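Local coordinates for protein diguanylate cyclase/phosphodiesterase (PDB 3MTK) that forms the GGDEF domain of a larger protein that also carries PAS and EAL domains and probably acts as a cyclic-di-GMP phosphodiesterase, at residues R23-K28 with A89-S94; Y38-E43 with S98-R103; V52-D57 with N115-R120; I64-R69 with I119-N124. One frame throughout, in Å; residues are numbered along the deposited sequence.

Contact 1: residues R23-K28 with A89-S94; sequences RWLNLK and AIICKS
L25 and I91 meet with no flat group between them: no ring face or edge is used across this contact, and the indole of W24, although its CB points to the strand, turns away to lie against K79 and P16. Aliphatic branches do the touching instead. CD2 of L25 reaches CD1 of I91 at 4.0 Å, the two side chains meeting at a slant. The other branch of I91 serves K28: its CG2 lies 4.0 Å from CE of K28. In the fold of the GGDEF domain this joins helix 18-30 to strand 87-93 of the central sheet, on the face that helix 137-154 also covers, with M141 and A137 packing on L25. K28 is bent at its second torsion (chi2 -76°), and its methylenes run alongside I91 in the opposite sense while the ammonium continues beyond the apolar patch. There NZ of K28 stands 6.9 Å from NZ of K93, two probably positive ends that stay apart.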
loop_
_atom_site.group_PDB
_atom_site.type_symbol
_atom_site.label_atom_id
_atom_site.label_comp_id
_atom_site.label_asym_id
_atom_site.label_seq_id
_atom_site.Cartn_x
_atom_site.Cartn_y
_atom_site.Cartn_z
ATOM N N ARG A 23 -10.214 11.432 2.399
ATOM C CA ARG A 23 -11.085 11.838 3.500
ATOM C C ARG A 23 -10.407 11.463 4.812
ATOM O O ARG A 23 -10.172 12.316 5.663
ATOM C CB ARG A 23 -12.444 11.127 3.449
ATOM C CG ARG A 23 -13.445 11.676 2.450
ATOM C CD ARG A 23 -14.854 11.165 2.781
ATOM N NE ARG A 23 -14.835 9.747 3.123
ATOM C CZ ARG A 23 -15.889 9.051 3.535
ATOM N NH1 ARG A 23 -17.067 9.645 3.662
ATOM N NH2 ARG A 23 -15.762 7.758 3.816
ATOM N N TRP A 24 -10.090 10.182 4.967
ATOM C CA TRP A 24 -9.454 9.724 6.188
ATOM C C TRP A 24 -8.138 10.429 6.471
ATOM O O TRP A 24 -7.739 10.531 7.622
ATOM C CB TRP A 24 -9.258 8.205 6.166
ATOM C CG TRP A 24 -10.456 7.448 6.701
ATOM C CD1 TRP A 24 -11.112 7.672 7.887
ATOM C CD2 TRP A 24 -11.112 6.330 6.091
ATOM N NE1 TRP A 24 -12.128 6.762 8.049
ATOM C CE2 TRP A 24 -12.152 5.925 6.962
ATOM C CE3 TRP A 24 -10.922 5.627 4.893
ATOM C CZ2 TRP A 24 -12.998 4.845 6.672
ATOM C CZ3 TRP A 24 -11.765 4.549 4.603
ATOM C CH2 TRP A 24 -12.789 4.170 5.492
ATOM N N LEU A 25 -7.468 10.925 5.435
ATOM C CA LEU A 25 -6.212 11.642 5.647
ATOM C C LEU A 25 -6.483 13.009 6.269
ATOM O O LEU A 25 -5.849 13.384 7.253
ATOM C CB LEU A 25 -5.452 11.820 4.331
ATOM C CG LEU A 25 -4.474 10.690 3.970
ATOM C CD1 LEU A 25 -3.873 10.938 2.594
ATOM C CD2 LEU A 25 -3.376 10.612 5.022
ATOM N N ASN A 26 -7.421 13.754 5.691
ATOM C CA ASN A 26 -7.766 15.071 6.217
ATOM C C ASN A 26 -8.197 14.946 7.671
ATOM O O ASN A 26 -7.887 15.801 8.499
ATOM C CB ASN A 26 -8.906 15.699 5.416
ATOM C CG ASN A 26 -8.535 15.936 3.973
ATOM O OD1 ASN A 26 -7.373 16.194 3.656
ATOM N ND2 ASN A 26 -9.524 15.865 3.087
ATOM N N LEU A 27 -8.915 13.873 7.976
ATOM C CA LEU A 27 -9.380 13.645 9.331
ATOM C C LEU A 27 -8.175 13.481 10.247
ATOM O O LEU A 27 -7.983 14.249 11.192
ATOM C CB LEU A 27 -10.228 12.378 9.391
ATOM C CG LEU A 27 -11.192 12.301 10.573
ATOM C CD1 LEU A 27 -12.507 12.969 10.168
ATOM C CD2 LEU A 27 -11.430 10.851 10.968
ATOM N N LYS A 28 -7.366 12.471 9.942
ATOM C CA LYS A 28 -6.173 12.146 10.714
ATOM C C LYS A 28 -5.256 13.323 10.999
ATOM O O LYS A 28 -4.695 13.419 12.085
ATOM C CB LYS A 28 -5.372 11.045 10.003
ATOM C CG LYS A 28 -5.955 9.644 10.127
ATOM C CD LYS A 28 -5.686 9.059 11.513
ATOM C CE LYS A 28 -6.113 7.591 11.609
ATOM N NZ LYS A 28 -5.718 6.957 12.910
ATOM N N ALA A 89 -2.268 1.437 -0.277
ATOM C CA ALA A 89 -1.920 2.431 0.742
ATOM C C ALA A 89 -2.366 1.975 2.131
ATOM O O ALA A 89 -3.395 1.318 2.282
ATOM C CB ALA A 89 -2.568 3.773 0.410
ATOM N N ILE A 90 -1.587 2.323 3.143
ATOM C CA ILE A 90 -1.934 1.961 4.506
ATOM C C ILE A 90 -1.789 3.153 5.439
ATOM O O ILE A 90 -0.885 3.976 5.281
ATOM C CB ILE A 90 -1.020 0.850 5.072
ATOM C CG1 ILE A 90 -1.016 -0.376 4.155
ATOM C CG2 ILE A 90 -1.495 0.472 6.476
ATOM C CD1 ILE A 90 -2.326 -1.123 4.111
ATOM N N ILE A 91 -2.703 3.252 6.395
ATOM C CA ILE A 91 -2.640 4.290 7.409
ATOM C C ILE A 91 -2.349 3.448 8.633
ATOM O O ILE A 91 -3.119 2.540 8.942
ATOM C CB ILE A 91 -3.988 4.969 7.666
ATOM C CG1 ILE A 91 -4.533 5.602 6.382
ATOM C CG2 ILE A 91 -3.820 6.000 8.769
ATOM C CD1 ILE A 91 -3.700 6.712 5.839
ATOM N N CYS A 92 -1.253 3.717 9.325
ATOM C CA CYS A 92 -0.952 2.924 10.507
ATOM C C CYS A 92 -0.225 3.685 11.597
ATOM O O CYS A 92 0.637 4.522 11.329
ATOM C CB CYS A 92 -0.117 1.702 10.132
ATOM S SG CYS A 92 1.598 2.098 9.804
ATOM N N LYS A 93 -0.591 3.380 12.835
ATOM C CA LYS A 93 0.041 3.983 13.999
ATOM C C LYS A 93 1.040 2.926 14.448
ATOM O O LYS A 93 0.671 1.770 14.642
ATOM C CB LYS A 93 -1.001 4.244 15.092
ATOM C CG LYS A 93 -1.857 3.027 15.427
ATOM C CD LYS A 93 -2.887 3.330 16.502
ATOM C CE LYS A 93 -3.625 2.069 16.918
ATOM N NZ LYS A 93 -4.660 2.346 17.952
ATOM N N SER A 94 2.306 3.305 14.589
ATOM C CA SER A 94 3.313 2.335 14.997
ATOM C C SER A 94 4.562 2.949 15.612
ATOM O O SER A 94 5.169 3.861 15.046
ATOM C CB SER A 94 3.714 1.471 13.801
ATOM O OG SER A 94 2.578 0.832 13.248
#

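Contact 2: residues Y38-E43 with S98-R103; sequences YLIFLE and SDFIER
I40 of strand 37-44 points its CB at F100 and I101 of helix 97-108, the union of a central strand with one of the helices that flank the sheet in the alpha/beta fold of the GGDEF domain. The contact across the two segments is wholly apolar and buried. CD1 of I40 does all the touching: it comes to the edge of the F100 ring, near the ring plane, 3.9 Å from CE2 of F100 and 4.1 Å from CD2 of that ring. It also approaches the side of I101, with 4.4 Å between CD1 of I40 and CG1 of I101. F100 swings its ring away from its own backbone nitrogen (chi1 175°), which carries CE2 out to the strand. I97, I125 and A127 pack on I40 as well, and SG of C92 touches its CD1. Polar interactions stay within the helix. D99 and R103, one turn apart, form a salt bridge on its outer side, and the hydrogen bond in it is somewhat bent, with an N-H...O angle of 147°. CA of F100 lies 4.1 Å from the plane of the R103 guanidinium, toward the rim of one face. NH2 of R103 is 2.8 Å from OD2 of D99, meeting that oxygen from above the carboxylate plane, 38° out of it.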
loop_
_atom_site.group_PDB
_atom_site.type_symbol
_atom_site.label_atom_id
_atom_site.label_comp_id
_atom_site.label_asym_id
_atom_site.label_seq_id
_atom_site.Cartn_x
_atom_site.Cartn_y
_atom_site.Cartn_z
ATOM N N TYR A 38 1.744 6.530 10.308
ATOM C CA TYR A 38 2.349 6.684 8.997
ATOM C C TYR A 38 1.472 6.334 7.807
ATOM O O TYR A 38 0.568 5.505 7.897
ATOM C CB TYR A 38 3.623 5.836 8.901
ATOM C CG TYR A 38 4.686 6.157 9.923
ATOM C CD1 TYR A 38 4.535 5.785 11.260
ATOM C CD2 TYR A 38 5.845 6.838 9.554
ATOM C CE1 TYR A 38 5.512 6.087 12.203
ATOM C CE2 TYR A 38 6.828 7.142 10.491
ATOM C CZ TYR A 38 6.653 6.765 11.810
ATOM O OH TYR A 38 7.625 7.064 12.734
ATOM N N LEU A 39 1.756 6.988 6.688
ATOM C CA LEU A 39 1.073 6.711 5.437
ATOM C C LEU A 39 2.098 5.847 4.713
ATOM O O LEU A 39 3.283 6.195 4.673
ATOM C CB LEU A 39 0.835 7.990 4.636
ATOM C CG LEU A 39 0.185 7.760 3.266
ATOM C CD1 LEU A 39 -1.165 7.095 3.443
ATOM C CD2 LEU A 39 0.035 9.077 2.535
ATOM N N ILE A 40 1.659 4.721 4.164
ATOM C CA ILE A 40 2.557 3.822 3.454
ATOM C C ILE A 40 2.006 3.480 2.081
ATOM O O ILE A 40 0.816 3.169 1.931
ATOM C CB ILE A 40 2.768 2.507 4.240
ATOM C CG1 ILE A 40 3.299 2.823 5.635
ATOM C CG2 ILE A 40 3.777 1.621 3.525
ATOM C CD1 ILE A 40 3.164 1.675 6.594
ATOM N N PHE A 41 2.885 3.547 1.088
ATOM C CA PHE A 41 2.547 3.243 -0.294
ATOM C C PHE A 41 3.252 1.951 -0.719
ATOM O O PHE A 41 4.480 1.857 -0.662
ATOM C CB PHE A 41 2.997 4.397 -1.205
ATOM C CG PHE A 41 1.957 5.471 -1.415
ATOM C CD1 PHE A 41 0.771 5.482 -0.686
ATOM C CD2 PHE A 41 2.174 6.485 -2.342
ATOM C CE1 PHE A 41 -0.185 6.495 -0.872
ATOM C CE2 PHE A 41 1.223 7.507 -2.540
ATOM C CZ PHE A 41 0.040 7.509 -1.800
ATOM N N LEU A 42 2.482 0.946 -1.120
ATOM C CA LEU A 42 3.081 -0.306 -1.569
ATOM C C LEU A 42 2.791 -0.488 -3.048
ATOM O O LEU A 42 1.634 -0.400 -3.491
ATOM C CB LEU A 42 2.520 -1.527 -0.833
ATOM C CG LEU A 42 2.725 -1.779 0.651
ATOM C CD1 LEU A 42 1.717 -0.959 1.476
ATOM C CD2 LEU A 42 2.505 -3.256 0.910
ATOM N N GLU A 43 3.834 -0.767 -3.813
ATOM C CA GLU A 43 3.656 -0.971 -5.239
ATOM C C GLU A 43 3.995 -2.409 -5.631
ATOM O O GLU A 43 5.043 -2.939 -5.262
ATOM C CB GLU A 43 4.532 0.009 -6.026
ATOM C CG GLU A 43 4.336 -0.089 -7.533
ATOM C CD GLU A 43 5.115 0.957 -8.304
ATOM O OE1 GLU A 43 5.344 2.051 -7.752
ATOM O OE2 GLU A 43 5.483 0.692 -9.467
ATOM N N SER A 98 9.503 0.754 10.752
ATOM C CA SER A 98 10.391 0.034 9.843
ATOM C C SER A 98 10.149 -1.471 9.981
ATOM O O SER A 98 9.913 -2.159 8.991
ATOM C CB SER A 98 11.860 0.352 10.140
ATOM O OG SER A 98 12.254 -0.203 11.378
ATOM N N ASP A 99 10.198 -1.976 11.209
ATOM C CA ASP A 99 9.976 -3.398 11.451
ATOM C C ASP A 99 8.598 -3.802 10.942
ATOM O O ASP A 99 8.411 -4.911 10.444
ATOM C CB ASP A 99 10.083 -3.701 12.948
ATOM C CG ASP A 99 9.338 -4.967 13.344
ATOM O OD1 ASP A 99 9.720 -6.067 12.885
ATOM O OD2 ASP A 99 8.359 -4.857 14.116
ATOM N N PHE A 100 7.637 -2.895 11.082
ATOM C CA PHE A 100 6.274 -3.135 10.632
ATOM C C PHE A 100 6.316 -3.363 9.125
ATOM O O PHE A 100 5.695 -4.286 8.599
ATOM C CB PHE A 100 5.402 -1.918 10.944
ATOM C CG PHE A 100 3.998 -2.027 10.420
ATOM C CD1 PHE A 100 3.049 -2.804 11.079
ATOM C CD2 PHE A 100 3.629 -1.375 9.246
ATOM C CE1 PHE A 100 1.745 -2.931 10.573
ATOM C CE2 PHE A 100 2.336 -1.496 8.734
ATOM C CZ PHE A 100 1.392 -2.275 9.398
ATOM N N ILE A 101 7.068 -2.506 8.447
ATOM C CA ILE A 101 7.223 -2.563 7.004
ATOM C C ILE A 101 7.880 -3.859 6.555
ATOM O O ILE A 101 7.397 -4.527 5.644
ATOM C CB ILE A 101 8.063 -1.364 6.514
ATOM C CG1 ILE A 101 7.222 -0.084 6.600
ATOM C CG2 ILE A 101 8.586 -1.621 5.104
ATOM C CD1 ILE A 101 7.977 1.191 6.250
ATOM N N GLU A 102 8.981 -4.211 7.211
ATOM C CA GLU A 102 9.721 -5.421 6.878
ATOM C C GLU A 102 8.913 -6.682 7.165
ATOM O O GLU A 102 8.886 -7.616 6.359
ATOM C CB GLU A 102 11.034 -5.453 7.656
ATOM C CG GLU A 102 11.733 -4.113 7.683
ATOM C CD GLU A 102 13.141 -4.209 8.209
ATOM O OE1 GLU A 102 13.339 -4.892 9.236
ATOM O OE2 GLU A 102 14.048 -3.599 7.596
ATOM N N ARG A 103 8.253 -6.704 8.316
ATOM C CA ARG A 103 7.447 -7.850 8.686
ATOM C C ARG A 103 6.502 -8.113 7.531
ATOM O O ARG A 103 6.479 -9.206 6.956
ATOM C CB ARG A 103 6.641 -7.548 9.947
ATOM C CG ARG A 103 5.997 -8.772 10.589
ATOM C CD ARG A 103 5.036 -8.351 11.685
ATOM N NE ARG A 103 5.664 -7.384 12.577
ATOM C CZ ARG A 103 5.026 -6.357 13.126
ATOM N NH1 ARG A 103 3.738 -6.169 12.876
ATOM N NH2 ARG A 103 5.682 -5.503 13.903
#

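Contact 3: residues V52-D57 with N115-R120; sequences VTYGYD and NGNLIR
Y54 and I119 form a CH-pi contact: CD1 of I119 sits over the middle of the tyrosine ring, 4.3 Å from the centroid of the Y54 ring and only 9° off its normal. The opposite ring face is taken by a neighbour in sequence, CG2 of T53 lying 4.1 Å above the plane of the Y54 ring. Y54 sets its ring beside its backbone N (chi1 -62°), with CB directed to the hairpin. Apolar packing adds CG1 of I119, 4.2 Å from CZ of Y54, as the two side chains pass in opposite directions. L58 of helix 56-74 packs on I119 and N117. Polar contacts are looser. OD1 of N117 comes obliquely to the Y54 ring, 4.4 Å from CD1 of Y54, while ND2 of N117 is hydrogen-bonded to V114 O within the small 112-114/117-119 hairpin. A water accepts a hydrogen bond from R120 N at 3.0 Å. Its oxygen lies 3.4 Å from OH of Y54, a weak bond. The hairpin thus lies against the junction of helices 47-54 and 56-74, at G55 with its positive phi. Methyls on both faces fix the rotation of the ring, and the hydroxyl adds a weak water-mediated link to the backbone of R120.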
loop_
_atom_site.group_PDB
_atom_site.type_symbol
_atom_site.label_atom_id
_atom_site.label_comp_id
_atom_site.label_asym_id
_atom_site.label_seq_id
_atom_site.Cartn_x
_atom_site.Cartn_y
_atom_site.Cartn_z
ATOM N N VAL A 52 0.562 -10.294 -19.055
ATOM C CA VAL A 52 0.999 -10.924 -20.284
ATOM C C VAL A 52 1.292 -12.412 -20.068
ATOM O O VAL A 52 0.867 -13.253 -20.856
ATOM C CB VAL A 52 2.259 -10.212 -20.823
ATOM C CG1 VAL A 52 2.903 -11.027 -21.941
ATOM C CG2 VAL A 52 1.879 -8.820 -21.324
ATOM N N THR A 53 2.002 -12.731 -18.991
ATOM C CA THR A 53 2.362 -14.114 -18.694
ATOM C C THR A 53 1.229 -15.019 -18.223
ATOM O O THR A 53 1.149 -16.171 -18.649
ATOM C CB THR A 53 3.455 -14.193 -17.627
ATOM O OG1 THR A 53 4.589 -13.422 -18.038
ATOM C CG2 THR A 53 3.879 -15.637 -17.419
ATOM N N TYR A 54 0.357 -14.520 -17.354
ATOM C CA TYR A 54 -0.723 -15.349 -16.830
ATOM C C TYR A 54 -2.137 -14.982 -17.278
ATOM O O TYR A 54 -3.087 -15.709 -16.977
ATOM C CB TYR A 54 -0.702 -15.326 -15.298
ATOM C CG TYR A 54 0.546 -15.874 -14.651
ATOM C CD1 TYR A 54 0.804 -17.249 -14.626
ATOM C CD2 TYR A 54 1.466 -15.023 -14.041
ATOM C CE1 TYR A 54 1.947 -17.755 -14.006
ATOM C CE2 TYR A 54 2.609 -15.520 -13.422
ATOM C CZ TYR A 54 2.844 -16.883 -13.409
ATOM O OH TYR A 54 3.983 -17.367 -12.807
ATOM N N GLY A 55 -2.290 -13.862 -17.974
ATOM C CA GLY A 55 -3.617 -13.433 -18.389
ATOM C C GLY A 55 -4.242 -12.535 -17.326
ATOM O O GLY A 55 -3.950 -12.663 -16.138
ATOM N N TYR A 56 -5.112 -11.623 -17.748
ATOM C CA TYR A 56 -5.755 -10.693 -16.825
ATOM C C TYR A 56 -6.616 -11.296 -15.725
ATOM O O TYR A 56 -6.638 -10.776 -14.610
ATOM C CB TYR A 56 -6.598 -9.675 -17.592
ATOM C CG TYR A 56 -5.777 -8.746 -18.446
ATOM C CD1 TYR A 56 -5.245 -9.173 -19.658
ATOM C CD2 TYR A 56 -5.493 -7.451 -18.022
ATOM C CE1 TYR A 56 -4.452 -8.339 -20.425
ATOM C CE2 TYR A 56 -4.694 -6.606 -18.786
ATOM C CZ TYR A 56 -4.180 -7.057 -19.986
ATOM O OH TYR A 56 -3.410 -6.224 -20.763
ATOM N N ASP A 57 -7.335 -12.374 -16.010
ATOM C CA ASP A 57 -8.166 -12.941 -14.960
ATOM C C ASP A 57 -7.352 -13.488 -13.810
ATOM O O ASP A 57 -7.675 -13.268 -12.643
ATOM C CB ASP A 57 -9.091 -14.016 -15.515
ATOM C CG ASP A 57 -10.267 -13.426 -16.270
ATOM O OD1 ASP A 57 -10.851 -12.435 -15.778
ATOM O OD2 ASP A 57 -10.608 -13.955 -17.347
ATOM N N ASN A 115 -5.332 -20.242 -7.814
ATOM C CA ASN A 115 -5.879 -21.271 -8.688
ATOM C C ASN A 115 -4.787 -22.258 -9.099
ATOM O O ASN A 115 -4.527 -22.460 -10.286
ATOM C CB ASN A 115 -6.492 -20.633 -9.938
ATOM C CG ASN A 115 -7.206 -21.647 -10.821
ATOM O OD1 ASN A 115 -8.157 -22.311 -10.388
ATOM N ND2 ASN A 115 -6.750 -21.771 -12.069
ATOM N N GLY A 116 -4.138 -22.862 -8.108
ATOM C CA GLY A 116 -3.089 -23.823 -8.398
ATOM C C GLY A 116 -1.800 -23.200 -8.899
ATOM O O GLY A 116 -0.749 -23.845 -8.897
ATOM N N ASN A 117 -1.876 -21.948 -9.337
ATOM C CA ASN A 117 -0.699 -21.242 -9.835
ATOM C C ASN A 117 0.113 -20.660 -8.675
ATOM O O ASN A 117 -0.359 -19.773 -7.957
ATOM C CB ASN A 117 -1.122 -20.112 -10.774
ATOM C CG ASN A 117 -1.764 -20.617 -12.046
ATOM O OD1 ASN A 117 -1.078 -20.922 -13.022
ATOM N ND2 ASN A 117 -3.087 -20.715 -12.042
ATOM N N LEU A 118 1.327 -21.169 -8.491
ATOM C CA LEU A 118 2.199 -20.686 -7.428
ATOM C C LEU A 118 2.859 -19.426 -7.972
ATOM O O LEU A 118 3.653 -19.489 -8.913
ATOM C CB LEU A 118 3.270 -21.726 -7.091
ATOM C CG LEU A 118 3.944 -21.519 -5.731
ATOM C CD1 LEU A 118 2.995 -22.012 -4.643
ATOM C CD2 LEU A 118 5.269 -22.277 -5.661
ATOM N N ILE A 119 2.541 -18.282 -7.377
ATOM C CA ILE A 119 3.090 -17.028 -7.869
ATOM C C ILE A 119 3.835 -16.200 -6.838
ATOM O O ILE A 119 3.404 -16.049 -5.694
ATOM C CB ILE A 119 1.971 -16.171 -8.495
ATOM C CG1 ILE A 119 1.231 -17.005 -9.540
ATOM C CG2 ILE A 119 2.556 -14.907 -9.146
ATOM C CD1 ILE A 119 0.011 -16.328 -10.101
ATOM N N ARG A 120 4.967 -15.671 -7.271
ATOM C CA ARG A 120 5.809 -14.832 -6.444
ATOM C C ARG A 120 5.923 -13.477 -7.132
ATOM O O ARG A 120 6.169 -13.407 -8.334
ATOM C CB ARG A 120 7.194 -15.461 -6.300
ATOM C CG ARG A 120 7.308 -16.473 -5.188
ATOM C CD ARG A 120 8.645 -17.188 -5.246
ATOM N NE ARG A 120 9.100 -17.622 -3.925
ATOM C CZ ARG A 120 9.495 -16.795 -2.957
ATOM N NH1 ARG A 120 9.491 -15.485 -3.154
ATOM N NH2 ARG A 120 9.900 -17.278 -1.789
HETATM O O HOH W 1 5.827 -16.562 -10.016
#

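Contact 4: residues I64-R69 with I119-N124; sequences IHISKR and IRVNFN
I66 has the largest share of this buried contact and spreads its two branches over two partners. Its CG2 meets the edge of the F123 ring, near the ring plane, at 4.1 Å from CE2 of F123. Its CG1 arm extends (chi2 175°) and carries CD1 to the other partner, 4.4 Å from CG2 of V121. F123 comes from the opposite direction, its CB turned to the helix, and L105 and L108 of helix 97-108 also touch its side chain. V121, two residues earlier and also facing the helix, adds the smaller part. Y112 packs on all three. One turn on from I66, R69 points the same way without touching 119-124; its guanidinium group binds the backbone oxygens of Q107, L110 and P111, tying helix 56-74 to the last turn of helix 97-108 and the residues after it. Helix 56-74 packed beside helix 97-108 against the start of strand 123-129 is part of the alpha/beta layering of the GGDEF fold.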
loop_
_atom_site.group_PDB
_atom_site.type_symbol
_atom_site.label_atom_id
_atom_site.label_comp_id
_atom_site.label_asym_id
_atom_site.label_seq_id
_atom_site.Cartn_x
_atom_site.Cartn_y
_atom_site.Cartn_z
ATOM N N ILE A 64 -6.430 -9.596 -5.655
ATOM C CA ILE A 64 -7.321 -9.823 -4.522
ATOM C C ILE A 64 -6.501 -10.497 -3.431
ATOM O O ILE A 64 -6.470 -10.026 -2.295
ATOM C CB ILE A 64 -8.523 -10.719 -4.896
ATOM C CG1 ILE A 64 -9.464 -9.965 -5.837
ATOM C CG2 ILE A 64 -9.280 -11.119 -3.637
ATOM C CD1 ILE A 64 -10.699 -10.771 -6.254
ATOM N N HIS A 65 -5.828 -11.593 -3.780
ATOM C CA HIS A 65 -4.984 -12.294 -2.814
ATOM C C HIS A 65 -4.077 -11.297 -2.110
ATOM O O HIS A 65 -3.983 -11.290 -0.883
ATOM C CB HIS A 65 -4.111 -13.339 -3.508
ATOM C CG HIS A 65 -4.780 -14.664 -3.693
ATOM N ND1 HIS A 65 -5.978 -14.807 -4.356
ATOM C CD2 HIS A 65 -4.417 -15.906 -3.294
ATOM C CE1 HIS A 65 -6.327 -16.081 -4.359
ATOM N NE2 HIS A 65 -5.396 -16.770 -3.722
ATOM N N ILE A 66 -3.412 -10.445 -2.887
ATOM C CA ILE A 66 -2.517 -9.466 -2.291
ATOM C C ILE A 66 -3.258 -8.546 -1.332
ATOM O O ILE A 66 -2.809 -8.339 -0.206
ATOM C CB ILE A 66 -1.808 -8.612 -3.363
ATOM C CG1 ILE A 66 -0.882 -9.496 -4.201
ATOM C CG2 ILE A 66 -1.005 -7.516 -2.694
ATOM C CD1 ILE A 66 -0.219 -8.787 -5.350
ATOM N N SER A 67 -4.394 -8.005 -1.760
ATOM C CA SER A 67 -5.147 -7.099 -0.897
ATOM C C SER A 67 -5.494 -7.743 0.438
ATOM O O SER A 67 -5.382 -7.107 1.482
ATOM C CB SER A 67 -6.438 -6.647 -1.580
ATOM O OG SER A 67 -7.344 -7.727 -1.727
ATOM N N LYS A 68 -5.908 -9.005 0.409
ATOM C CA LYS A 68 -6.274 -9.685 1.642
ATOM C C LYS A 68 -5.086 -9.873 2.576
ATOM O O LYS A 68 -5.204 -9.687 3.789
ATOM C CB LYS A 68 -6.953 -11.016 1.325
ATOM C CG LYS A 68 -8.286 -10.797 0.615
ATOM C CD LYS A 68 -9.051 -12.080 0.359
ATOM C CE LYS A 68 -10.334 -11.800 -0.428
ATOM N NZ LYS A 68 -11.000 -13.070 -0.850
ATOM N N ARG A 69 -3.935 -10.222 2.019
ATOM C CA ARG A 69 -2.752 -10.393 2.851
ATOM C C ARG A 69 -2.399 -9.036 3.484
ATOM O O ARG A 69 -2.105 -8.947 4.673
ATOM C CB ARG A 69 -1.590 -10.924 2.006
ATOM C CG ARG A 69 -0.359 -11.291 2.791
ATOM C CD ARG A 69 0.684 -12.057 1.943
ATOM N NE ARG A 69 0.167 -13.301 1.370
ATOM C CZ ARG A 69 0.905 -14.169 0.673
ATOM N NH1 ARG A 69 2.196 -13.926 0.464
ATOM N NH2 ARG A 69 0.355 -15.279 0.181
ATOM N N ILE A 119 2.541 -18.282 -7.377
ATOM C CA ILE A 119 3.090 -17.028 -7.869
ATOM C C ILE A 119 3.835 -16.200 -6.838
ATOM O O ILE A 119 3.404 -16.049 -5.694
ATOM C CB ILE A 119 1.971 -16.171 -8.495
ATOM C CG1 ILE A 119 1.231 -17.005 -9.540
ATOM C CG2 ILE A 119 2.556 -14.907 -9.146
ATOM C CD1 ILE A 119 0.011 -16.328 -10.101
ATOM N N ARG A 120 4.967 -15.671 -7.271
ATOM C CA ARG A 120 5.809 -14.832 -6.444
ATOM C C ARG A 120 5.923 -13.477 -7.132
ATOM O O ARG A 120 6.169 -13.407 -8.334
ATOM C CB ARG A 120 7.194 -15.461 -6.300
ATOM C CG ARG A 120 7.308 -16.473 -5.188
ATOM C CD ARG A 120 8.645 -17.188 -5.246
ATOM N NE ARG A 120 9.100 -17.622 -3.925
ATOM C CZ ARG A 120 9.495 -16.795 -2.957
ATOM N NH1 ARG A 120 9.491 -15.485 -3.154
ATOM N NH2 ARG A 120 9.900 -17.278 -1.789
ATOM N N VAL A 121 5.734 -12.405 -6.369
ATOM C CA VAL A 121 5.823 -11.059 -6.905
ATOM C C VAL A 121 6.745 -10.215 -6.065
ATOM O O VAL A 121 7.033 -10.550 -4.926
ATOM C CB VAL A 121 4.465 -10.364 -6.915
ATOM C CG1 VAL A 121 3.591 -10.946 -7.999
ATOM C CG2 VAL A 121 3.820 -10.514 -5.554
ATOM N N ASN A 122 7.196 -9.111 -6.641
ATOM C CA ASN A 122 8.076 -8.178 -5.964
ATOM C C ASN A 122 7.314 -6.915 -5.647
ATOM O O ASN A 122 6.295 -6.634 -6.276
ATOM C CB ASN A 122 9.264 -7.851 -6.849
ATOM C CG ASN A 122 10.235 -8.992 -6.921
ATOM O OD1 ASN A 122 10.942 -9.165 -7.912
ATOM N ND2 ASN A 122 10.284 -9.782 -5.854
ATOM N N PHE A 123 7.812 -6.166 -4.665
ATOM C CA PHE A 123 7.172 -4.931 -4.233
ATOM C C PHE A 123 8.209 -3.868 -3.929
ATOM O O PHE A 123 9.410 -4.103 -4.017
ATOM C CB PHE A 123 6.366 -5.148 -2.939
ATOM C CG PHE A 123 5.336 -6.259 -3.011
ATOM C CD1 PHE A 123 5.722 -7.594 -2.945
ATOM C CD2 PHE A 123 3.990 -5.964 -3.120
ATOM C CE1 PHE A 123 4.779 -8.618 -2.986
ATOM C CE2 PHE A 123 3.038 -6.979 -3.159
ATOM C CZ PHE A 123 3.434 -8.309 -3.092
ATOM N N ASN A 124 7.707 -2.694 -3.562
ATOM C CA ASN A 124 8.509 -1.560 -3.142
ATOM C C ASN A 124 7.588 -0.767 -2.233
ATOM O O ASN A 124 6.361 -0.754 -2.427
ATOM C CB ASN A 124 8.991 -0.733 -4.325
ATOM C CG ASN A 124 10.395 -1.137 -4.767
ATOM O OD1 ASN A 124 11.377 -0.942 -4.027
ATOM N ND2 ASN A 124 10.497 -1.719 -5.957
#

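In the fold
Along the chain the four first segments come in order before the four second ones, so the contacts interlock; the second segments of contacts 3 and 4 overlap at I119 and R120. Contacts 1, 2 and 4 all reach the six-stranded sheet. Strand 37-44 lies at its middle, pairing with strand 87-93 of contact 1 and strand 123-129 of contact 4. Centres of contacts 1 and 2 are about 13 Å apart, those of 2 and 4 about 14 Å. Helix 18-30 packs on one face, helices 97-108 and 56-74 on the other. Contact 3 lies farther out, its centre about 32 Å from that of contact 1, where the small hairpin meets the junction of helices 47-54 and 56-74. Together they build one GGDEF domain.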